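Local atomic coordinates of phenylacetaldehyde dehydrogenase (Burkholderia cenocepacia, PDB entry 4O5H), a protein that probably catalyses the NAD+-dependent oxidation of phenylacetaldehyde to phenylacetate, as a member of the aldehyde dehydrogenase family. Residues L97-E111 against R219-D231. Residues are numbered along the deposited sequence; the frame is centred on the assembly and turned at random.
Sequences LMLVLADLIEANARE and RLGELIQAAGFPD. With EDO (1,2-ethanediol), chain H.
Leu97 lays its CB over one face of the Phe229 ring in a CH-pi contact, 3.9 Å from CB to the ring centroid and displaced toward the rim. Leu97 also sends CD2 to within 3.3 Å of Ala227 O, just before Gly228, whose positive phi and two bonds back into the last turn make a Schellman motif. Met98 meets the same ring at its edge, with CG near the ring plane. Val100 rests CG1 on CA and CB of Ala227, and Leu101 forms the central knob, seated among Leu220, Leu223, Ile224 and Ala227. Its CD1 rests on Leu223, while Leu101 CD2 lies 3.8 Å from Ile224 CG1. Ala227 returns the fit, entering the hole framed by Leu97, Val100, Leu101 and Leu104. Leu104 CD1 packs against Leu223 O (3.6 Å) and the CB atoms of Ala226 and Ala227. Ile105 sets CD1 against Leu220 CD1 and CG1 against Leu223 CD1. Asn108 turns its amide back to Leu104 O (ND2 to O 2.9 Å). Glu111, its CG anti to the backbone N (chi1 178°) and its chain extended, carries its carboxylate to a side-on salt bridge: Arg219 NH2 meets OE1 almost straight (3.0 Å, 170°), whereas Arg219 NE reaches OE2 from above the carboxylate plane. Glu222 extends the network through Arg219 NH1. The axes of 97-107 and 219-227, 8.9 Å apart at 133°, cross obliquely, closer to antiparallel than to parallel. Knobs-into-holes packing thus sets helix 91-107 against helix 215-227, which joins parallel strands 204-208 and 234-236 in a beta-alpha-beta crossover consistent with the family's Rossmann-type NAD-binding domain.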
loop_
_atom_site.group_PDB
_atom_site.type_symbol
_atom_site.label_atom_id
_atom_site.label_comp_id
_atom_site.label_asym_id
_atom_site.label_seq_id
_atom_site.Cartn_x
_atom_site.Cartn_y
_atom_site.Cartn_z
ATOM N N LEU A 97 -18.288 -9.704 20.107
ATOM C CA LEU A 97 -18.987 -10.305 18.964
ATOM C C LEU A 97 -18.048 -11.243 18.165
ATOM O O LEU A 97 -18.453 -12.309 17.724
ATOM C CB LEU A 97 -19.576 -9.247 18.043
ATOM C CG LEU A 97 -20.701 -8.400 18.662
ATOM C CD1 LEU A 97 -21.013 -7.233 17.750
ATOM C CD2 LEU A 97 -21.941 -9.224 18.865
ATOM N N MET A 98 -16.820 -10.811 17.975
ATOM C CA MET A 98 -15.834 -11.626 17.252
ATOM C C MET A 98 -15.551 -12.896 18.013
ATOM O O MET A 98 -15.392 -13.954 17.397
ATOM C CB MET A 98 -14.566 -10.826 17.000
ATOM C CG MET A 98 -14.789 -9.680 16.015
ATOM S SD MET A 98 -13.279 -8.755 15.675
ATOM C CE MET A 98 -12.366 -9.976 14.791
ATOM N N LEU A 99 -15.466 -12.828 19.348
ATOM C CA LEU A 99 -15.210 -14.035 20.150
ATOM C C LEU A 99 -16.340 -15.047 20.066
ATOM O O LEU A 99 -16.112 -16.269 19.981
ATOM C CB LEU A 99 -14.940 -13.673 21.622
ATOM C CG LEU A 99 -13.660 -12.898 21.873
ATOM C CD1 LEU A 99 -13.621 -12.384 23.313
ATOM C CD2 LEU A 99 -12.443 -13.755 21.580
ATOM N N VAL A 100 -17.564 -14.546 20.072
ATOM C CA VAL A 100 -18.746 -15.371 19.867
ATOM C C VAL A 100 -18.682 -16.054 18.504
ATOM O O VAL A 100 -18.959 -17.232 18.388
ATOM C CB VAL A 100 -20.047 -14.523 19.980
ATOM C CG1 VAL A 100 -21.267 -15.331 19.542
ATOM C CG2 VAL A 100 -20.243 -14.058 21.426
ATOM N N LEU A 101 -18.308 -15.317 17.479
ATOM C CA LEU A 101 -18.211 -15.888 16.152
ATOM C C LEU A 101 -17.162 -16.994 16.072
ATOM O O LEU A 101 -17.430 -18.058 15.485
ATOM C CB LEU A 101 -17.926 -14.791 15.122
ATOM C CG LEU A 101 -17.723 -15.228 13.662
ATOM C CD1 LEU A 101 -18.958 -15.972 13.156
ATOM C CD2 LEU A 101 -17.423 -14.005 12.820
ATOM N N ALA A 102 -16.003 -16.791 16.703
ATOM C CA ALA A 102 -15.004 -17.840 16.722
ATOM C C ALA A 102 -15.525 -19.140 17.375
ATOM O O ALA A 102 -15.264 -20.231 16.880
ATOM C CB ALA A 102 -13.741 -17.368 17.429
ATOM N N ASP A 103 -16.239 -19.010 18.489
ATOM C CA ASP A 103 -16.854 -20.184 19.118
ATOM C C ASP A 103 -17.895 -20.865 18.213
ATOM O O ASP A 103 -17.954 -22.084 18.156
ATOM C CB ASP A 103 -17.522 -19.787 20.426
ATOM C CG ASP A 103 -16.531 -19.547 21.555
ATOM O OD1 ASP A 103 -15.386 -20.056 21.497
ATOM O OD2 ASP A 103 -16.955 -18.875 22.553
ATOM N N LEU A 104 -18.724 -20.073 17.528
ATOM C CA LEU A 104 -19.722 -20.630 16.628
ATOM C C LEU A 104 -19.074 -21.415 15.487
ATOM O O LEU A 104 -19.598 -22.439 15.091
ATOM C CB LEU A 104 -20.636 -19.537 16.070
ATOM C CG LEU A 104 -21.640 -18.904 17.031
ATOM C CD1 LEU A 104 -22.316 -17.715 16.386
ATOM C CD2 LEU A 104 -22.721 -19.899 17.436
ATOM N N ILE A 105 -17.943 -20.932 14.970
ATOM C CA ILE A 105 -17.227 -21.652 13.918
ATOM C C ILE A 105 -16.744 -23.014 14.452
ATOM O O ILE A 105 -16.994 -24.035 13.840
ATOM C CB ILE A 105 -16.060 -20.836 13.353
ATOM C CG1 ILE A 105 -16.622 -19.624 12.568
ATOM C CG2 ILE A 105 -15.148 -21.702 12.488
ATOM C CD1 ILE A 105 -15.588 -18.547 12.295
ATOM N N GLU A 106 -16.107 -22.982 15.625
ATOM C CA GLU A 106 -15.666 -24.189 16.264
ATOM C C GLU A 106 -16.817 -25.145 16.578
ATOM O O GLU A 106 -16.658 -26.342 16.438
ATOM C CB GLU A 106 -14.867 -23.848 17.520
ATOM C CG GLU A 106 -13.486 -23.276 17.157
ATOM C CD GLU A 106 -12.695 -22.742 18.330
ATOM O OE1 GLU A 106 -13.220 -22.623 19.446
ATOM O OE2 GLU A 106 -11.519 -22.401 18.134
ATOM N N ALA A 107 -17.963 -24.601 16.999
ATOM C CA ALA A 107 -19.113 -25.463 17.349
ATOM C C ALA A 107 -19.649 -26.172 16.117
ATOM O O ALA A 107 -20.267 -27.200 16.225
ATOM C CB ALA A 107 -20.230 -24.647 18.044
ATOM N N ASN A 108 -19.456 -25.585 14.944
ATOM C CA ASN A 108 -19.997 -26.132 13.720
ATOM C C ASN A 108 -18.892 -26.534 12.745
ATOM O O ASN A 108 -19.079 -26.504 11.535
ATOM C CB ASN A 108 -20.929 -25.093 13.076
ATOM C CG ASN A 108 -22.163 -24.818 13.931
ATOM O OD1 ASN A 108 -23.093 -25.595 13.930
ATOM N ND2 ASN A 108 -22.139 -23.722 14.679
ATOM N N ALA A 109 -17.760 -26.947 13.293
ATOM C CA ALA A 109 -16.554 -27.200 12.517
ATOM C C ALA A 109 -16.678 -28.374 11.541
ATOM O O ALA A 109 -16.242 -28.275 10.402
ATOM C CB ALA A 109 -15.379 -27.411 13.461
ATOM N N ARG A 110 -17.291 -29.475 11.944
ATOM C CA ARG A 110 -17.416 -30.627 11.013
ATOM C C ARG A 110 -18.295 -30.288 9.811
ATOM O O ARG A 110 -17.938 -30.576 8.683
ATOM C CB ARG A 110 -17.980 -31.849 11.715
ATOM C CG ARG A 110 -18.169 -33.029 10.806
ATOM C CD ARG A 110 -16.850 -33.530 10.195
ATOM N NE ARG A 110 -17.101 -34.561 9.191
ATOM C CZ ARG A 110 -16.177 -35.381 8.705
ATOM N NH1 ARG A 110 -14.931 -35.269 9.086
ATOM N NH2 ARG A 110 -16.503 -36.323 7.836
ATOM N N GLU A 111 -19.433 -29.623 10.059
ATOM C CA GLU A 111 -20.287 -29.211 8.964
ATOM C C GLU A 111 -19.553 -28.276 7.984
ATOM O O GLU A 111 -19.615 -28.442 6.786
ATOM C CB GLU A 111 -21.522 -28.464 9.510
ATOM C CG GLU A 111 -22.425 -27.963 8.406
ATOM C CD GLU A 111 -23.503 -27.026 8.915
ATOM O OE1 GLU A 111 -23.583 -26.793 10.155
ATOM O OE2 GLU A 111 -24.217 -26.490 8.055
ATOM N N ARG A 219 -22.409 -19.893 4.501
ATOM C CA ARG A 219 -22.685 -20.459 5.826
ATOM C C ARG A 219 -22.070 -19.577 6.900
ATOM O O ARG A 219 -22.678 -19.354 7.923
ATOM C CB ARG A 219 -22.193 -21.915 5.930
ATOM C CG ARG A 219 -22.543 -22.597 7.251
ATOM C CD ARG A 219 -24.027 -22.839 7.429
ATOM N NE ARG A 219 -24.228 -23.672 8.633
ATOM C CZ ARG A 219 -24.750 -23.263 9.779
ATOM N NH1 ARG A 219 -25.254 -22.040 9.924
ATOM N NH2 ARG A 219 -24.768 -24.094 10.793
ATOM N N LEU A 220 -20.906 -19.026 6.635
ATOM C CA LEU A 220 -20.259 -18.096 7.542
ATOM C C LEU A 220 -21.123 -16.842 7.740
ATOM O O LEU A 220 -21.253 -16.377 8.836
ATOM C CB LEU A 220 -18.878 -17.686 7.033
ATOM C CG LEU A 220 -18.126 -16.651 7.874
ATOM C CD1 LEU A 220 -17.751 -17.184 9.246
ATOM C CD2 LEU A 220 -16.894 -16.234 7.136
ATOM N N GLY A 221 -21.775 -16.379 6.695
ATOM C CA GLY A 221 -22.801 -15.302 6.810
ATOM C C GLY A 221 -23.878 -15.576 7.827
ATOM O O GLY A 221 -24.210 -14.720 8.617
ATOM N N GLU A 222 -24.388 -16.808 7.833
ATOM C CA GLU A 222 -25.367 -17.254 8.830
ATOM C C GLU A 222 -24.771 -17.154 10.247
ATOM O O GLU A 222 -25.447 -16.671 11.178
ATOM C CB GLU A 222 -25.817 -18.675 8.553
ATOM C CG GLU A 222 -26.505 -18.834 7.182
ATOM C CD GLU A 222 -27.050 -20.228 6.951
ATOM O OE1 GLU A 222 -26.919 -21.084 7.838
ATOM O OE2 GLU A 222 -27.628 -20.478 5.868
ATOM N N LEU A 223 -23.517 -17.591 10.413
ATOM C CA LEU A 223 -22.889 -17.574 11.728
ATOM C C LEU A 223 -22.642 -16.114 12.189
ATOM O O LEU A 223 -22.745 -15.796 13.370
ATOM C CB LEU A 223 -21.572 -18.406 11.719
ATOM C CG LEU A 223 -21.733 -19.898 11.352
ATOM C CD1 LEU A 223 -20.393 -20.599 11.388
ATOM C CD2 LEU A 223 -22.693 -20.615 12.279
ATOM N N ILE A 224 -22.313 -15.241 11.243
ATOM C CA ILE A 224 -22.094 -13.831 11.527
ATOM C C ILE A 224 -23.389 -13.195 12.045
ATOM O O ILE A 224 -23.366 -12.483 13.078
ATOM C CB ILE A 224 -21.543 -13.103 10.297
ATOM C CG1 ILE A 224 -20.075 -13.477 10.081
ATOM C CG2 ILE A 224 -21.698 -11.588 10.414
ATOM C CD1 ILE A 224 -19.489 -13.034 8.751
ATOM N N GLN A 225 -24.527 -13.521 11.413
ATOM C CA GLN A 225 -25.799 -13.036 11.913
ATOM C C GLN A 225 -26.056 -13.622 13.274
ATOM O O GLN A 225 -26.497 -12.918 14.184
ATOM C CB GLN A 225 -26.977 -13.408 11.005
ATOM C CG GLN A 225 -26.944 -12.750 9.674
ATOM C CD GLN A 225 -28.326 -12.782 9.007
ATOM O OE1 GLN A 225 -29.029 -13.812 9.015
ATOM N NE2 GLN A 225 -28.717 -11.649 8.440
ATOM N N ALA A 226 -25.781 -14.915 13.435
ATOM C CA ALA A 226 -26.073 -15.561 14.715
ATOM C C ALA A 226 -25.221 -14.971 15.848
ATOM O O ALA A 226 -25.645 -14.945 16.999
ATOM C CB ALA A 226 -25.885 -17.047 14.595
ATOM N N ALA A 227 -24.019 -14.493 15.510
ATOM C CA ALA A 227 -23.130 -13.900 16.494
ATOM C C ALA A 227 -23.585 -12.514 16.959
ATOM O O ALA A 227 -23.236 -12.095 18.032
ATOM C CB ALA A 227 -21.687 -13.854 15.990
ATOM N N GLY A 228 -24.435 -11.862 16.188
ATOM C CA GLY A 228 -25.068 -10.624 16.574
ATOM C C GLY A 228 -24.496 -9.384 15.893
ATOM O O GLY A 228 -24.785 -8.283 16.292
ATOM N N PHE A 229 -23.751 -9.541 14.799
ATOM C CA PHE A 229 -23.246 -8.331 14.104
ATOM C C PHE A 229 -24.380 -7.509 13.500
ATOM O O PHE A 229 -25.288 -8.062 12.959
ATOM C CB PHE A 229 -22.232 -8.702 13.051
ATOM C CG PHE A 229 -20.908 -9.169 13.640
ATOM C CD1 PHE A 229 -19.921 -8.252 13.947
ATOM C CD2 PHE A 229 -20.679 -10.520 13.910
ATOM C CE1 PHE A 229 -18.719 -8.660 14.500
ATOM C CE2 PHE A 229 -19.493 -10.940 14.498
ATOM C CZ PHE A 229 -18.502 -10.015 14.768
ATOM N N PRO A 230 -24.302 -6.175 13.582
ATOM C CA PRO A 230 -25.378 -5.374 13.023
ATOM C C PRO A 230 -25.469 -5.579 11.518
ATOM O O PRO A 230 -24.469 -5.856 10.851
ATOM C CB PRO A 230 -24.928 -3.945 13.326
ATOM C CG PRO A 230 -24.136 -4.053 14.577
ATOM C CD PRO A 230 -23.429 -5.377 14.456
ATOM N N ASP A 231 -26.664 -5.438 10.998
ATOM C CA ASP A 231 -26.884 -5.585 9.575
ATOM C C ASP A 231 -26.018 -4.625 8.746
ATOM O O ASP A 231 -25.850 -3.446 9.098
ATOM C CB ASP A 231 -28.364 -5.329 9.240
ATOM C CG ASP A 231 -29.274 -6.404 9.805
ATOM O OD1 ASP A 231 -28.936 -7.615 9.788
ATOM O OD2 ASP A 231 -30.326 -6.028 10.296
HETATM C C1 EDO H . -14.276 -19.138 24.753
HETATM O O1 EDO H . -14.574 -17.973 23.949
HETATM C C2 EDO H . -13.150 -20.023 24.177
HETATM O O2 EDO H . -13.545 -21.382 23.799
#